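Glycosyl hydrolase, family 31/fibronectin type III domain protein (Clostridium perfringens, PDB 4UAP) probably targets a family 31 glycoside hydrolase to galacto-configured sugars, through this family 32 carbohydrate-binding module, which binds N-acetylgalactosamine. Local coordinates at residues A[34-38]-A[39-43]. Sequence-based numbering, arbitrary orientation.
Sequences SSRMD and LKWIF. With CA (calcium ion), chain D; NGA (2-acetamido-2-deoxy-beta-D-galactopyranose), chain C.
The indole of Trp41 meets Asp38 at its edge and carries the sugar on one face. NGA C4 lies 3.5 Å above the plane of the Trp41 indole, offset toward the rim. NGA C5 and C6 sit over the pyrrole side, with NGA C5 3.7 Å from Trp41 CG. This is CH-pi packing of an aliphatic sugar face on an aromatic ring. At the ring edge, Trp41 NE1 donates to Asp38 OD2 at 2.8 Å, with an N-H...O angle of 152°. The carboxylate and indole planes are 41° apart. The bond uses the anti lone pair of Asp38 OD2.

This is part of the sugar site of a CBM32 beta-sandwich, and Trp41 and Ile42 come from the loop after the short strand 37-38. That strand pairs with strand 141-149.

The syn sides of both carboxylate oxygens go to Arg36. Its guanidinium grips side-on: Arg36 NE reaches Asp38 OD1 at 2.9 Å, and Arg36 NH2 reaches Asp38 OD2 at 2.7 Å in a nearly straight bond. A bend at chi3 turns the Arg36 chain into this pose. Asp38 OD2 thus accepts from two donors, and its carboxylate links arginine to tryptophan. The guanidinium lies only 14° from parallel to the indole plane, and Trp41 CZ2 lies at the guanidinium edge, 3.8 Å from Arg36 NH2.

Arg36, Trp41 and Ile42 line the pocket with Arg75 and Ala85. Ile42 N donates to NGA O6 at 3.0 Å, and Arg75 also bonds the sugar. The guanidinium has a second acidic partner: Arg36 NH1 forms a salt bridge with Asp33, so two carboxylates fix the group. One residue before Arg36, Ser35 O binds the calcium ion at 2.4 Å, which ties the start of 34-38 to the Asn143 and Glu144 ligands of strand 141-149.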
loop_
_atom_site.group_PDB
_atom_site.type_symbol
_atom_site.label_atom_id
_atom_site.label_comp_id
_atom_site.label_asym_id
_atom_site.label_seq_id
_atom_site.Cartn_x
_atom_site.Cartn_y
_atom_site.Cartn_z
ATOM N N SER A 34 -7.032 -13.068 -5.134
ATOM C CA SER A 34 -6.660 -12.699 -6.494
ATOM C C SER A 34 -6.509 -11.179 -6.699
ATOM O O SER A 34 -5.979 -10.741 -7.724
ATOM C CB SER A 34 -7.690 -13.257 -7.477
ATOM O OG SER A 34 -8.974 -12.727 -7.203
ATOM N N SER A 35 -6.966 -10.386 -5.732
ATOM C CA SER A 35 -6.870 -8.917 -5.817
ATOM C C SER A 35 -5.619 -8.326 -5.161
ATOM O O SER A 35 -5.206 -7.210 -5.489
ATOM C CB SER A 35 -8.095 -8.259 -5.164
ATOM O OG SER A 35 -9.316 -8.698 -5.740
ATOM N N ARG A 36 -5.024 -9.063 -4.228
ATOM C CA ARG A 36 -4.117 -8.464 -3.250
ATOM C C ARG A 36 -2.630 -8.548 -3.566
ATOM O O ARG A 36 -2.182 -9.456 -4.270
ATOM C CB ARG A 36 -4.330 -9.117 -1.875
ATOM C CG ARG A 36 -5.748 -9.069 -1.332
ATOM C CD ARG A 36 -5.739 -9.384 0.162
ATOM N NE ARG A 36 -4.912 -10.557 0.447
ATOM C CZ ARG A 36 -5.361 -11.808 0.505
ATOM N NH1 ARG A 36 -6.654 -12.080 0.319
ATOM N NH2 ARG A 36 -4.510 -12.793 0.756
ATOM N N MET A 37 -1.882 -7.590 -3.015
ATOM C CA MET A 37 -0.446 -7.713 -2.783
ATOM C C MET A 37 -0.244 -8.239 -1.361
ATOM O O MET A 37 -0.755 -7.649 -0.403
ATOM C CB MET A 37 0.267 -6.361 -2.951
ATOM C CG MET A 37 1.808 -6.413 -2.792
ATOM S SD MET A 37 2.582 -4.922 -2.091
ATOM C CE MET A 37 2.168 -5.213 -0.382
ATOM N N ASP A 38 0.489 -9.344 -1.229
ATOM C CA ASP A 38 0.768 -9.963 0.063
ATOM C C ASP A 38 2.275 -10.152 0.250
ATOM O O ASP A 38 2.976 -10.536 -0.685
ATOM C CB ASP A 38 0.093 -11.341 0.180
ATOM C CG ASP A 38 -1.390 -11.277 0.585
ATOM O OD1 ASP A 38 -2.070 -10.239 0.409
ATOM O OD2 ASP A 38 -1.877 -12.312 1.082
ATOM N N LEU A 39 2.762 -9.912 1.461
ATOM C CA LEU A 39 4.078 -10.391 1.860
ATOM C C LEU A 39 4.086 -11.916 1.731
ATOM O O LEU A 39 3.024 -12.539 1.799
ATOM C CB LEU A 39 4.384 -9.962 3.294
ATOM C CG LEU A 39 5.607 -9.069 3.480
ATOM C CD1 LEU A 39 5.474 -7.798 2.655
ATOM C CD2 LEU A 39 5.823 -8.757 4.964
ATOM N N LYS A 40 5.261 -12.516 1.550
ATOM C CA LYS A 40 5.354 -13.970 1.373
ATOM C C LYS A 40 4.550 -14.749 2.415
ATOM O O LYS A 40 4.675 -14.513 3.622
ATOM C CB LYS A 40 6.814 -14.434 1.429
ATOM C CG LYS A 40 7.633 -14.152 0.180
ATOM C CD LYS A 40 9.034 -14.751 0.317
ATOM C CE LYS A 40 9.906 -14.396 -0.882
ATOM N NZ LYS A 40 9.190 -14.573 -2.175
ATOM N N TRP A 41 3.726 -15.679 1.946
ATOM C CA TRP A 41 2.976 -16.536 2.865
ATOM C C TRP A 41 3.903 -17.488 3.612
ATOM O O TRP A 41 4.928 -17.916 3.081
ATOM C CB TRP A 41 1.913 -17.342 2.120
ATOM C CG TRP A 41 0.781 -16.520 1.588
ATOM C CD1 TRP A 41 0.728 -15.152 1.480
ATOM C CD2 TRP A 41 -0.458 -17.013 1.077
ATOM N NE1 TRP A 41 -0.477 -14.773 0.939
ATOM C CE2 TRP A 41 -1.224 -15.894 0.684
ATOM C CE3 TRP A 41 -1.007 -18.298 0.935
ATOM C CZ2 TRP A 41 -2.509 -16.020 0.145
ATOM C CZ3 TRP A 41 -2.284 -18.421 0.396
ATOM C CH2 TRP A 41 -3.020 -17.287 0.008
ATOM N N ILE A 42 3.541 -17.793 4.851
ATOM C CA ILE A 42 4.271 -18.752 5.659
ATOM C C ILE A 42 3.639 -20.134 5.528
ATOM O O ILE A 42 2.497 -20.324 5.931
ATOM C CB ILE A 42 4.277 -18.355 7.145
ATOM C CG1 ILE A 42 4.732 -16.905 7.318
ATOM C CG2 ILE A 42 5.155 -19.313 7.940
ATOM C CD1 ILE A 42 6.034 -16.618 6.684
ATOM N N PHE A 43 4.387 -21.088 4.978
ATOM C CA PHE A 43 3.857 -22.418 4.678
ATOM C C PHE A 43 4.318 -23.492 5.652
ATOM O O PHE A 43 3.661 -24.521 5.794
ATOM C CB PHE A 43 4.257 -22.845 3.265
ATOM C CG PHE A 43 3.589 -22.053 2.175
ATOM C CD1 PHE A 43 2.322 -22.385 1.744
ATOM C CD2 PHE A 43 4.241 -20.982 1.574
ATOM C CE1 PHE A 43 1.704 -21.667 0.739
ATOM C CE2 PHE A 43 3.630 -20.264 0.572
ATOM C CZ PHE A 43 2.363 -20.602 0.150
HETATM CA CA CA D . -5.673 -5.038 -6.362
HETATM C C1 NGA C . -2.795 -17.273 5.896
HETATM C C2 NGA C . -3.905 -16.559 5.131
HETATM C C3 NGA C . -3.361 -16.030 3.820
HETATM C C4 NGA C . -2.118 -15.198 4.106
HETATM C C5 NGA C . -1.068 -16.101 4.754
HETATM C C6 NGA C . 0.249 -15.436 5.135
HETATM C C7 NGA C . -6.293 -17.165 5.255
HETATM C C8 NGA C . -7.330 -18.186 4.887
HETATM N N2 NGA C . -5.039 -17.450 4.881
HETATM O O1 NGA C . -3.206 -17.397 7.237
HETATM O O3 NGA C . -4.386 -15.289 3.204
HETATM O O4 NGA C . -2.470 -14.152 4.986
HETATM O O5 NGA C . -1.571 -16.581 5.965
HETATM O O6 NGA C . 1.069 -16.364 5.838
HETATM O O7 NGA C . -6.620 -16.137 5.866
#